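Hydrolase (Rhizobium meliloti, PDB 5HOE) acts as an octameric carbohydrate acetylesterase of the SGNH (GDSL-like) hydrolase family, probably cleaving acetyl ester bonds on sugars. Local coordinates at residues 72-77 against 107-112; 123-128 against 180-185; 201-206 against 212-217. One frame throughout, in Å; residues are numbered along the deposited sequence.

Interaction 1: residues 72-77 against 107-112; sequences TSLDDP and TNDTKS. With PO4 (phosphate ion), chain E.
Thr-72 grips the carboxylate of Asp-109 with two donors at once. Its backbone N gives a nearly straight bond to Asp-109 OD1 (2.9 Å, 163°). Its hydroxyl OG1 donates a short bond to Asp-109 OD2 (2.6 Å). Both oxygens use their syn lone pairs, so the two donors sit at the fork of the carboxylate. With chi1 at 65° the hydroxyl of Thr-72 sits on the same side as the amide N, which turns both to the same partner. Leu-74 brings its CD1 methyl against Asp-109 OD2 at 3.8 Å. A salt bridge from Arg-116 also reaches Asp-109 OD2, and Arg-116 bonds Ser-73 OG as well.

Asp-109 and its neighbour Asn-108 belong to the GxND motif, block III of SGNH hydrolases. Asn-108 ND2 donates to phosphate O1 (2.9 Å, 168°) and also bonds Arg-70 O. The phosphate is probably from the crystallisation liquor. Its donors Ser-25 N, Ala-69 N and Asn-108 ND2 are consistent with the oxyanion hole of this family. His-209 NE2 bonds it too.

Further out, a water joins the two loops. It donates to Asp-76 OD2 (3.0 Å) and accepts from Lys-111 NZ (2.8 Å), at the end of an extended chain. Tyr-113 OH also bonds Asp-76 OD2. Just before the 3-10 segment 108-110, Thr-107 O accepts from both N and OG1 of Thr-110.

Interaction 2: residues 123-128 against 180-185; sequences NGMGKL and GLYKAL
The ring of Tyr-182 has Met-125 over one face. Met-125 CB stands 4.1 Å above the ring plane, offset toward the rim. The sulfur keeps to the same face in an oblique Met-aromatic contact: Met-125 SD is 5.3 Å from the Tyr-182 ring centroid, 28° off the normal. Two bends in the methionine chain, at chi2 and chi3, bring its methyl back to the rim, where Met-125 CE meets Tyr-182 CE2 at 3.6 Å. Val-150 and Ala-152 of strand 147-152 and Phe-193 of strand 192-195 also touch the tyrosine side chain.

Leu-185 lies one turn on from Tyr-182. Its CD2 methyl touches Met-125 CG at 3.6 Å, and its CD1 methyl lies 3.7 Å from Gly-126 CA. Gly-126 has no side chain, and the leucine methyl packs directly on its backbone. Trp-163 of a neighbouring subunit also packs on Leu-185.

The segments belong to helices 118-133 and 171-189 of the alpha/beta/alpha sandwich. Their axes come within 10.0 Å and cross at -38°. Tyr-182 OH bonds Leu-105 O, which satisfies its polar end. No hydrogen bond joins the two segments, and the contact rests on apolar packing and the sulfur-ring contact.

Interaction 3: residues 201-206 against 212-217; sequences STDGID and AETNIR
In the loop that carries the DxxH motif, block V of SGNH hydrolases, Asp-203 reaches across to Thr-214 in the first turn of helix 212-229. The two side chains come from opposite directions. Thr-214 OG1 donates to Asp-203 OD2 at 2.7 Å. The hydroxyl arrives from above the carboxylate plane, 55° out of it. A chi1 of 64° swings the carboxylate of Asp-203 round to face the helix.

A water extends this bond back into the loop. It accepts from Ser-201 N (3.1 Å) and donates to Thr-214 OG1 (2.7 Å). The threonine hydroxyl therefore both gives and receives a bond. Its methyl packs beside the loop backbone, Thr-214 CG2 being 3.8 Å from Ser-201 O.

The loop goes on to Asp-206, whose OD2 bonds His-209 ND1. With Ser-25 these residues have the geometry of a Ser-His-Asp triad, as expected for this family. Asp-203 thus ties the loop to the helix a few residues before the probable triad aspartate.

Glu-213 adds a like charge. Its OE1 lies 3.2 Å from Asp-203 OD2, with the carboxylate planes 76° apart. Two acceptors this close may favour a proton on one of them. Ser-211 OG bonds Asp-203 OD2 and, weakly, Glu-213 OE1, which may ease the repulsion. Replacing Asp-203 with an alanine would probably leave Thr-214 OG1 without this acceptor, cost Ser-211 OG the stronger of its two carboxylate partners, and let this part of the loop shift from the helix. Ser-211 OG is also bonded by Thr-214 N, which fixes it where the helix begins.

Overall arrangement
Interactions 1 and 2 are joined directly. Their centres are 15 Å apart, and Thr-72 OG1 packs on Gly-124 CA at 3.5 Å. Helix 118-133 thus has the loop 72-77 against it as well as helix 171-189. Interaction 3 stands apart. Its centre lies 22 Å from that of interaction 1, with nearest atoms about 7 Å apart, and 24 Å from that of interaction 2, with nearest atoms about 13 Å apart. The phosphate relates interactions 1 and 3. Asn-108 of interaction 1 binds it, and so does His-209, which lies between segments 201-206 and 212-217. Interactions 1 and 3 therefore flank the probable active site, while interaction 2 is helix packing away from the phosphate.

Interaction 1: residues 72-77 against 107-112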
ATOM      1  N   THR A  72      -1.224 -18.745  12.518  1.00 13.19           N
ATOM      2  CA  THR A  72      -2.043 -19.206  11.392  1.00 13.03           C
ATOM      3  C   THR A  72      -2.059 -18.169  10.251  1.00 14.57           C
ATOM      4  O   THR A  72      -1.735 -18.478   9.088  1.00 14.36           O
ATOM      5  CB  THR A  72      -3.488 -19.529  11.827  1.00 13.92           C
ATOM      6  OG1 THR A  72      -4.167 -18.348  12.266  1.00 15.22           O
ATOM      7  CG2 THR A  72      -3.551 -20.612  12.894  1.00 14.78           C
ATOM      8  N   SER A  73      -2.436 -16.919  10.573  1.00 15.25           N
ATOM      9  CA  SER A  73      -2.747 -15.932   9.545  1.00 14.07           C
ATOM     10  C   SER A  73      -2.526 -14.511  10.022  1.00 15.31           C
ATOM     11  O   SER A  73      -3.175 -13.581   9.514  1.00 17.04           O
ATOM     12  CB  SER A  73      -4.196 -16.069   9.091  1.00 15.26           C
ATOM     13  OG  SER A  73      -5.101 -15.949  10.181  1.00 17.33           O
ATOM     14  N   LEU A  74      -1.623 -14.317  10.975  1.00 15.41           N
ATOM     15  CA  LEU A  74      -1.383 -13.007  11.566  1.00 15.54           C
ATOM     16  C   LEU A  74       0.019 -12.517  11.239  1.00 16.96           C
ATOM     17  O   LEU A  74       0.986 -13.279  11.316  1.00 18.25           O
ATOM     18  CB  LEU A  74      -1.506 -13.078  13.087  1.00 17.07           C
ATOM     19  CG  LEU A  74      -2.889 -13.323  13.667  1.00 21.65           C
ATOM     20  CD1 LEU A  74      -2.734 -13.843  15.081  1.00 20.92           C
ATOM     21  CD2 LEU A  74      -3.661 -12.010  13.673  1.00 25.30           C
ATOM     22  N   ASP A  75       0.140 -11.224  10.945  1.00 17.40           N
ATOM     23  CA  ASP A  75       1.453 -10.595  10.833  1.00 17.37           C
ATOM     24  C   ASP A  75       1.963 -10.235  12.231  1.00 18.69           C
ATOM     25  O   ASP A  75       1.296  -9.512  12.973  1.00 21.49           O
ATOM     26  CB  ASP A  75       1.380  -9.329   9.987  1.00 21.62           C
ATOM     27  CG  ASP A  75       1.059  -9.598   8.529  1.00 24.41           C
ATOM     28  OD1 ASP A  75       1.355 -10.692   8.008  1.00 21.00           O
ATOM     29  OD2 ASP A  75       0.507  -8.686   7.885  1.00 30.38           O
ATOM     30  N   ASP A  76       3.125 -10.755  12.596  1.00 17.21           N
ATOM     31  CA  ASP A  76       3.729 -10.417  13.885  1.00 17.76           C
ATOM     32  C   ASP A  76       4.423  -9.055  13.791  1.00 18.57           C
ATOM     33  O   ASP A  76       5.144  -8.783  12.819  1.00 19.45           O
ATOM     34  CB  ASP A  76       4.738 -11.498  14.285  1.00 18.62           C
ATOM     35  CG  ASP A  76       5.240 -11.367  15.721  1.00 18.56           C
ATOM     36  OD1 ASP A  76       6.003 -10.430  16.030  1.00 20.54           O
ATOM     37  OD2 ASP A  76       4.916 -12.252  16.542  1.00 20.08           O
ATOM     38  N   PRO A  77       4.247  -8.190  14.796  1.00 20.33           N
ATOM     39  CA  PRO A  77       4.776  -6.823  14.677  1.00 21.04           C
ATOM     40  C   PRO A  77       6.278  -6.752  14.602  1.00 20.25           C
ATOM     41  O   PRO A  77       6.807  -5.779  14.065  1.00 22.99           O
ATOM     42  CB  PRO A  77       4.240  -6.109  15.930  1.00 22.93           C
ATOM     43  CG  PRO A  77       3.855  -7.160  16.868  1.00 22.93           C
ATOM     44  CD  PRO A  77       3.506  -8.390  16.053  1.00 22.01           C
ATOM     45  N   THR A 107      -1.217 -21.957  18.590  1.00 14.03           N
ATOM     46  CA  THR A 107      -0.697 -21.546  19.888  1.00 13.98           C
ATOM     47  C   THR A 107      -0.204 -20.102  19.855  1.00 13.97           C
ATOM     48  O   THR A 107      -0.477 -19.320  20.775  1.00 14.32           O
ATOM     49  CB  THR A 107       0.424 -22.474  20.331  1.00 14.64           C
ATOM     50  OG1 THR A 107      -0.060 -23.819  20.392  1.00 16.07           O
ATOM     51  CG2 THR A 107       0.959 -22.046  21.701  1.00 18.21           C
ATOM     52  N   ASN A 108       0.490 -19.708  18.782  1.00 12.43           N
ATOM     53  CA  ASN A 108       1.058 -18.362  18.783  1.00 11.65           C
ATOM     54  C   ASN A 108       0.006 -17.295  18.556  1.00 12.34           C
ATOM     55  O   ASN A 108       0.191 -16.157  19.005  1.00 14.49           O
ATOM     56  CB  ASN A 108       2.223 -18.271  17.808  1.00 12.48           C
ATOM     57  CG  ASN A 108       3.376 -19.094  18.273  1.00 13.00           C
ATOM     58  OD1 ASN A 108       3.746 -19.023  19.458  1.00 16.47           O
ATOM     59  ND2 ASN A 108       3.941 -19.900  17.389  1.00 13.34           N
ATOM     60  N   ASP A 109      -1.115 -17.644  17.931  1.00 13.28           N
ATOM     61  CA  ASP A 109      -2.197 -16.686  17.803  1.00 12.23           C
ATOM     62  C   ASP A 109      -2.790 -16.278  19.157  1.00 12.66           C
ATOM     63  O   ASP A 109      -3.502 -15.258  19.224  1.00 14.04           O
ATOM     64  CB  ASP A 109      -3.338 -17.297  17.000  1.00 13.42           C
ATOM     65  CG  ASP A 109      -2.970 -17.683  15.567  1.00 14.33           C
ATOM     66  OD1 ASP A 109      -1.917 -18.328  15.309  1.00 15.00           O
ATOM     67  OD2 ASP A 109      -3.825 -17.412  14.699  1.00 17.68           O
ATOM     68  N   THR A 110      -2.558 -17.061  20.218  1.00 14.11           N
ATOM     69  CA  THR A 110      -3.074 -16.750  21.548  1.00 14.52           C
ATOM     70  C   THR A 110      -2.221 -15.739  22.306  1.00 14.71           C
ATOM     71  O   THR A 110      -2.587 -15.383  23.434  1.00 14.36           O
ATOM     72  CB  THR A 110      -3.219 -18.013  22.418  1.00 14.79           C
ATOM     73  OG1 THR A 110      -1.936 -18.454  22.909  1.00 14.77           O
ATOM     74  CG2 THR A 110      -3.949 -19.157  21.665  1.00 17.19           C
ATOM     75  N   LYS A 111      -1.116 -15.262  21.734  1.00 13.55           N
ATOM     76  CA  LYS A 111      -0.281 -14.290  22.428  1.00 13.27           C
ATOM     77  C   LYS A 111      -1.054 -13.009  22.726  1.00 14.95           C
ATOM     78  O   LYS A 111      -1.968 -12.610  21.993  1.00 15.26           O
ATOM     79  CB  LYS A 111       0.963 -13.984  21.599  1.00 14.56           C
ATOM     80  CG  LYS A 111       1.988 -15.139  21.541  1.00 14.27           C
ATOM     81  CD  LYS A 111       3.183 -14.765  20.683  1.00 13.31           C
ATOM     82  CE  LYS A 111       4.226 -15.873  20.619  1.00 16.13           C
ATOM     83  NZ  LYS A 111       5.373 -15.479  19.769  1.00 19.22           N
ATOM     84  N   SER A 112      -0.663 -12.375  23.838  1.00 15.78           N
ATOM     85  CA  SER A 112      -1.388 -11.228  24.374  1.00 16.48           C
ATOM     86  C   SER A 112      -1.546 -10.115  23.334  1.00 17.35           C
ATOM     87  O   SER A 112      -2.638  -9.560  23.161  1.00 21.29           O
ATOM     88  CB  SER A 112      -0.648 -10.715  25.603  1.00 17.22           C
ATOM     89  OG  SER A 112       0.678 -10.311  25.253  1.00 18.50           O
TER
HETATM   90  P   PO4 E 301       6.641 -20.863  19.725  1.00 30.84           P
HETATM   91  O1  PO4 E 301       6.275 -21.261  18.324  1.00 20.59           O
HETATM   92  O2  PO4 E 301       5.602 -21.389  20.679  1.00 63.45           O
HETATM   93  O3  PO4 E 301       8.034 -21.204  20.193  1.00 23.18           O
HETATM   94  O4  PO4 E 301       6.747 -19.377  19.841  1.00 26.60           O
HETATM   95  O   HOH W   1       4.347 -15.104  17.205  1.00 15.65           O

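Interaction 2: residues 123-128 against 180-185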
ATOM      1  N   ASN A 123     -10.643 -19.793  12.590  1.00 13.68           N
ATOM      2  CA  ASN A 123     -10.863 -19.271  11.243  1.00 14.01           C
ATOM      3  C   ASN A 123      -9.545 -19.085  10.482  1.00 14.83           C
ATOM      4  O   ASN A 123      -9.509 -19.243   9.254  1.00 14.66           O
ATOM      5  CB  ASN A 123     -11.645 -17.965  11.306  1.00 15.89           C
ATOM      6  CG  ASN A 123     -12.213 -17.572   9.970  1.00 16.36           C
ATOM      7  OD1 ASN A 123     -12.943 -18.344   9.337  1.00 17.77           O
ATOM      8  ND2 ASN A 123     -11.909 -16.355   9.536  1.00 19.65           N
ATOM      9  N   GLY A 124      -8.459 -18.756  11.191  1.00 14.42           N
ATOM     10  CA  GLY A 124      -7.148 -18.709  10.558  1.00 13.60           C
ATOM     11  C   GLY A 124      -6.659 -20.076  10.127  1.00 14.70           C
ATOM     12  O   GLY A 124      -6.087 -20.229   9.040  1.00 14.44           O
ATOM     13  N   MET A 125      -6.861 -21.081  10.973  1.00 14.58           N
ATOM     14  CA  MET A 125      -6.661 -22.459  10.544  1.00 13.93           C
ATOM     15  C   MET A 125      -7.505 -22.769   9.311  1.00 14.26           C
ATOM     16  O   MET A 125      -7.034 -23.434   8.376  1.00 15.48           O
ATOM     17  CB  MET A 125      -6.982 -23.424  11.689  1.00 13.48           C
ATOM     18  CG  MET A 125      -6.859 -24.887  11.317  1.00 15.75           C
ATOM     19  SD  MET A 125      -5.164 -25.421  10.833  1.00 15.96           S
ATOM     20  CE  MET A 125      -4.314 -25.488  12.411  1.00 18.93           C
ATOM     21  N   GLY A 126      -8.745 -22.273   9.277  1.00 13.45           N
ATOM     22  CA  GLY A 126      -9.587 -22.513   8.119  1.00 14.74           C
ATOM     23  C   GLY A 126      -9.002 -21.926   6.851  1.00 15.19           C
ATOM     24  O   GLY A 126      -9.123 -22.516   5.776  1.00 16.25           O
ATOM     25  N   LYS A 127      -8.369 -20.750   6.960  1.00 14.90           N
ATOM     26  CA  LYS A 127      -7.682 -20.166   5.812  1.00 13.26           C
ATOM     27  C   LYS A 127      -6.616 -21.120   5.285  1.00 13.88           C
ATOM     28  O   LYS A 127      -6.489 -21.314   4.067  1.00 13.69           O
ATOM     29  CB  LYS A 127      -7.054 -18.820   6.204  1.00 13.83           C
ATOM     30  CG  LYS A 127      -6.398 -18.098   5.061  1.00 13.80           C
ATOM     31  CD  LYS A 127      -5.778 -16.801   5.500  1.00 13.91           C
ATOM     32  CE  LYS A 127      -5.191 -16.053   4.313  1.00 15.87           C
ATOM     33  NZ  LYS A 127      -4.459 -14.806   4.718  1.00 17.98           N
ATOM     34  N   LEU A 128      -5.835 -21.720   6.189  1.00 14.21           N
ATOM     35  CA  LEU A 128      -4.784 -22.637   5.762  1.00 13.41           C
ATOM     36  C   LEU A 128      -5.375 -23.891   5.128  1.00 14.32           C
ATOM     37  O   LEU A 128      -4.877 -24.366   4.109  1.00 14.93           O
ATOM     38  CB  LEU A 128      -3.878 -22.999   6.948  1.00 14.53           C
ATOM     39  CG  LEU A 128      -3.183 -21.847   7.668  1.00 13.58           C
ATOM     40  CD1 LEU A 128      -2.441 -22.346   8.905  1.00 14.68           C
ATOM     41  CD2 LEU A 128      -2.264 -21.133   6.687  1.00 14.07           C
ATOM     42  N   GLY A 180     -12.048 -28.028  20.456  1.00 17.05           N
ATOM     43  CA  GLY A 180     -13.444 -28.086  20.043  1.00 15.53           C
ATOM     44  C   GLY A 180     -13.725 -27.319  18.762  1.00 16.20           C
ATOM     45  O   GLY A 180     -14.468 -27.789  17.894  1.00 17.13           O
ATOM     46  N   LEU A 181     -13.144 -26.125  18.631  1.00 16.27           N
ATOM     47  CA  LEU A 181     -13.377 -25.318  17.442  1.00 16.21           C
ATOM     48  C   LEU A 181     -12.710 -25.922  16.215  1.00 15.49           C
ATOM     49  O   LEU A 181     -13.284 -25.875  15.118  1.00 15.95           O
ATOM     50  CB  LEU A 181     -12.876 -23.894  17.672  1.00 16.50           C
ATOM     51  CG  LEU A 181     -13.700 -23.098  18.688  1.00 18.77           C
ATOM     52  CD1 LEU A 181     -12.981 -21.816  19.145  1.00 20.60           C
ATOM     53  CD2 LEU A 181     -15.040 -22.779  18.089  1.00 22.40           C
ATOM     54  N   TYR A 182     -11.502 -26.493  16.372  1.00 15.63           N
ATOM     55  CA  TYR A 182     -10.856 -27.139  15.227  1.00 15.33           C
ATOM     56  C   TYR A 182     -11.618 -28.383  14.786  1.00 15.96           C
ATOM     57  O   TYR A 182     -11.645 -28.702  13.594  1.00 16.12           O
ATOM     58  CB  TYR A 182      -9.401 -27.527  15.540  1.00 14.18           C
ATOM     59  CG  TYR A 182      -8.382 -26.401  15.588  1.00 12.43           C
ATOM     60  CD1 TYR A 182      -8.762 -25.066  15.707  1.00 14.08           C
ATOM     61  CD2 TYR A 182      -7.023 -26.685  15.491  1.00 13.70           C
ATOM     62  CE1 TYR A 182      -7.799 -24.048  15.752  1.00 13.41           C
ATOM     63  CE2 TYR A 182      -6.066 -25.679  15.538  1.00 12.65           C
ATOM     64  CZ  TYR A 182      -6.461 -24.368  15.678  1.00 12.77           C
ATOM     65  OH  TYR A 182      -5.481 -23.394  15.699  1.00 12.67           O
ATOM     66  N   LYS A 183     -12.223 -29.104  15.731  1.00 13.67           N
ATOM     67  CA  LYS A 183     -13.032 -30.269  15.368  1.00 14.96           C
ATOM     68  C   LYS A 183     -14.237 -29.828  14.544  1.00 15.64           C
ATOM     69  O   LYS A 183     -14.562 -30.433  13.517  1.00 17.85           O
ATOM     70  CB  LYS A 183     -13.503 -30.995  16.636  1.00 15.96           C
ATOM     71  CG  LYS A 183     -14.411 -32.212  16.376  1.00 23.02           C
ATOM     72  CD  LYS A 183     -13.645 -33.366  15.831  1.00 30.29           C
ATOM     73  CE  LYS A 183     -14.574 -34.513  15.433  1.00 33.69           C
ATOM     74  NZ  LYS A 183     -13.827 -35.566  14.700  1.00 34.39           N
ATOM     75  N   ALA A 184     -14.897 -28.749  14.976  1.00 17.13           N
ATOM     76  CA  ALA A 184     -16.037 -28.209  14.240  1.00 16.99           C
ATOM     77  C   ALA A 184     -15.627 -27.729  12.847  1.00 16.28           C
ATOM     78  O   ALA A 184     -16.336 -27.970  11.862  1.00 15.93           O
ATOM     79  CB  ALA A 184     -16.646 -27.064  15.043  1.00 16.65           C
ATOM     80  N   LEU A 185     -14.476 -27.059  12.748  1.00 15.22           N
ATOM     81  CA  LEU A 185     -13.963 -26.604  11.460  1.00 14.35           C
ATOM     82  C   LEU A 185     -13.693 -27.777  10.530  1.00 15.54           C
ATOM     83  O   LEU A 185     -14.081 -27.757   9.353  1.00 15.63           O
ATOM     84  CB  LEU A 185     -12.664 -25.839  11.695  1.00 14.08           C
ATOM     85  CG  LEU A 185     -11.786 -25.551  10.459  1.00 15.49           C
ATOM     86  CD1 LEU A 185     -12.402 -24.463   9.593  1.00 16.49           C
ATOM     87  CD2 LEU A 185     -10.386 -25.161  10.873  1.00 17.03           C
TER

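Interaction 3: residues 201-206 against 212-217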
ATOM      1  N   SER A 201       0.314 -33.716  26.781  1.00 19.91           N
ATOM      2  CA  SER A 201       0.166 -32.420  27.422  1.00 20.02           C
ATOM      3  C   SER A 201       1.421 -31.598  27.160  1.00 19.66           C
ATOM      4  O   SER A 201       2.471 -32.131  26.791  1.00 19.74           O
ATOM      5  CB  SER A 201      -0.087 -32.558  28.933  1.00 23.09           C
ATOM      6  OG  SER A 201       1.036 -33.065  29.618  1.00 27.55           O
ATOM      7  N   THR A 202       1.305 -30.284  27.345  1.00 18.41           N
ATOM      8  CA  THR A 202       2.480 -29.423  27.270  1.00 18.29           C
ATOM      9  C   THR A 202       3.309 -29.632  28.535  1.00 18.58           C
ATOM     10  O   THR A 202       2.922 -29.164  29.609  1.00 20.79           O
ATOM     11  CB  THR A 202       2.036 -27.967  27.150  1.00 19.62           C
ATOM     12  OG1 THR A 202       1.239 -27.810  25.973  1.00 20.39           O
ATOM     13  CG2 THR A 202       3.238 -27.029  27.068  1.00 19.51           C
ATOM     14  N   ASP A 203       4.447 -30.328  28.424  1.00 18.17           N
ATOM     15  CA  ASP A 203       5.206 -30.763  29.585  1.00 18.69           C
ATOM     16  C   ASP A 203       6.567 -30.102  29.734  1.00 17.95           C
ATOM     17  O   ASP A 203       7.301 -30.438  30.681  1.00 20.08           O
ATOM     18  CB  ASP A 203       5.342 -32.304  29.591  1.00 17.92           C
ATOM     19  CG  ASP A 203       6.135 -32.854  28.425  1.00 19.48           C
ATOM     20  OD1 ASP A 203       6.365 -32.148  27.432  1.00 19.60           O
ATOM     21  OD2 ASP A 203       6.513 -34.049  28.513  1.00 20.90           O
ATOM     22  N   GLY A 204       6.930 -29.175  28.847  1.00 18.97           N
ATOM     23  CA  GLY A 204       8.229 -28.534  28.951  1.00 19.54           C
ATOM     24  C   GLY A 204       8.286 -27.534  30.091  1.00 20.36           C
ATOM     25  O   GLY A 204       7.275 -26.957  30.493  1.00 18.68           O
ATOM     26  N   ILE A 205       9.507 -27.313  30.602  1.00 21.31           N
ATOM     27  CA  ILE A 205       9.694 -26.477  31.791  1.00 20.53           C
ATOM     28  C   ILE A 205       9.190 -25.052  31.568  1.00 21.03           C
ATOM     29  O   ILE A 205       8.811 -24.367  32.527  1.00 23.19           O
ATOM     30  CB  ILE A 205      11.161 -26.521  32.288  1.00 23.02           C
ATOM     31  CG1 ILE A 205      11.347 -25.644  33.530  1.00 28.06           C
ATOM     32  CG2 ILE A 205      12.122 -26.107  31.177  1.00 25.38           C
ATOM     33  CD1 ILE A 205      10.325 -25.898  34.636  1.00 30.54           C
ATOM     34  N   ASP A 206       9.172 -24.581  30.318  1.00 17.13           N
ATOM     35  CA  ASP A 206       8.723 -23.222  30.041  1.00 16.64           C
ATOM     36  C   ASP A 206       7.202 -23.063  29.947  1.00 15.43           C
ATOM     37  O   ASP A 206       6.743 -21.922  29.863  1.00 16.75           O
ATOM     38  CB  ASP A 206       9.415 -22.635  28.794  1.00 17.48           C
ATOM     39  CG  ASP A 206       9.197 -23.461  27.526  1.00 17.62           C
ATOM     40  OD1 ASP A 206       8.293 -24.339  27.488  1.00 17.57           O
ATOM     41  OD2 ASP A 206       9.916 -23.196  26.529  1.00 16.19           O
ATOM     42  N   ALA A 212      11.232 -34.528  24.639  1.00 18.76           N
ATOM     43  CA  ALA A 212      11.457 -35.506  23.577  1.00 19.91           C
ATOM     44  C   ALA A 212      10.464 -36.663  23.664  1.00 19.98           C
ATOM     45  O   ALA A 212       9.907 -37.099  22.637  1.00 19.65           O
ATOM     46  CB  ALA A 212      12.899 -36.022  23.617  1.00 20.64           C
ATOM     47  N   GLU A 213      10.242 -37.202  24.873  1.00 20.00           N
ATOM     48  CA  GLU A 213       9.359 -38.366  24.962  1.00 19.71           C
ATOM     49  C   GLU A 213       7.939 -38.015  24.532  1.00 18.01           C
ATOM     50  O   GLU A 213       7.239 -38.844  23.925  1.00 20.16           O
ATOM     51  CB  GLU A 213       9.396 -39.011  26.358  1.00 23.25           C
ATOM     52  CG  GLU A 213       8.982 -38.139  27.539  1.00 27.07           C
ATOM     53  CD  GLU A 213       7.477 -38.091  27.788  1.00 29.51           C
ATOM     54  OE1 GLU A 213       7.042 -37.211  28.560  1.00 30.57           O
ATOM     55  OE2 GLU A 213       6.723 -38.932  27.255  1.00 31.92           O
ATOM     56  N   THR A 214       7.495 -36.796  24.844  1.00 18.17           N
ATOM     57  CA  THR A 214       6.176 -36.344  24.411  1.00 19.02           C
ATOM     58  C   THR A 214       6.126 -36.131  22.896  1.00 17.93           C
ATOM     59  O   THR A 214       5.117 -36.449  22.263  1.00 18.99           O
ATOM     60  CB  THR A 214       5.790 -35.080  25.175  1.00 19.71           C
ATOM     61  OG1 THR A 214       5.394 -35.445  26.503  1.00 21.08           O
ATOM     62  CG2 THR A 214       4.629 -34.346  24.516  1.00 19.92           C
ATOM     63  N   ASN A 215       7.201 -35.595  22.292  1.00 19.71           N
ATOM     64  CA  ASN A 215       7.263 -35.527  20.832  1.00 18.82           C
ATOM     65  C   ASN A 215       7.129 -36.909  20.206  1.00 18.71           C
ATOM     66  O   ASN A 215       6.487 -37.072  19.161  1.00 17.55           O
ATOM     67  CB  ASN A 215       8.589 -34.918  20.377  1.00 19.03           C
ATOM     68  CG  ASN A 215       8.642 -33.414  20.545  1.00 20.15           C
ATOM     69  OD1 ASN A 215       7.616 -32.717  20.666  1.00 19.74           O
ATOM     70  ND2 ASN A 215       9.855 -32.894  20.531  1.00 21.44           N
ATOM     71  N   ILE A 216       7.765 -37.911  20.815  1.00 19.35           N
ATOM     72  CA  ILE A 216       7.737 -39.259  20.265  1.00 20.66           C
ATOM     73  C   ILE A 216       6.345 -39.862  20.404  1.00 20.71           C
ATOM     74  O   ILE A 216       5.803 -40.438  19.450  1.00 20.96           O
ATOM     75  CB  ILE A 216       8.834 -40.122  20.917  1.00 21.57           C
ATOM     76  CG1 ILE A 216      10.201 -39.588  20.482  1.00 22.26           C
ATOM     77  CG2 ILE A 216       8.658 -41.606  20.581  1.00 21.94           C
ATOM     78  CD1 ILE A 216      11.347 -40.130  21.281  1.00 24.33           C
ATOM     79  N   ARG A 217       5.730 -39.721  21.585  0.97 19.42           N
ATOM     80  CA  ARG A 217       4.351 -40.187  21.737  0.97 20.64           C
ATOM     81  C   ARG A 217       3.429 -39.496  20.741  0.97 18.40           C
ATOM     82  O   ARG A 217       2.580 -40.148  20.120  0.97 19.46           O
ATOM     83  CB  ARG A 217       3.870 -40.001  23.182  0.97 24.26           C
ATOM     84  CG  ARG A 217       2.365 -40.112  23.387  0.97 32.15           C
ATOM     85  CD  ARG A 217       2.028 -40.714  24.750  0.97 38.09           C
ATOM     86  NE  ARG A 217       0.755 -40.236  25.301  0.97 42.60           N
ATOM     87  CZ  ARG A 217      -0.371 -40.945  25.388  0.97 45.87           C
ATOM     88  NH1 ARG A 217      -0.424 -42.198  24.954  0.97 48.18           N
ATOM     89  NH2 ARG A 217      -1.459 -40.398  25.923  0.97 45.66           N
TER
HETATM   90  O   HOH W   2       2.864 -35.372  27.525  1.00 29.79           O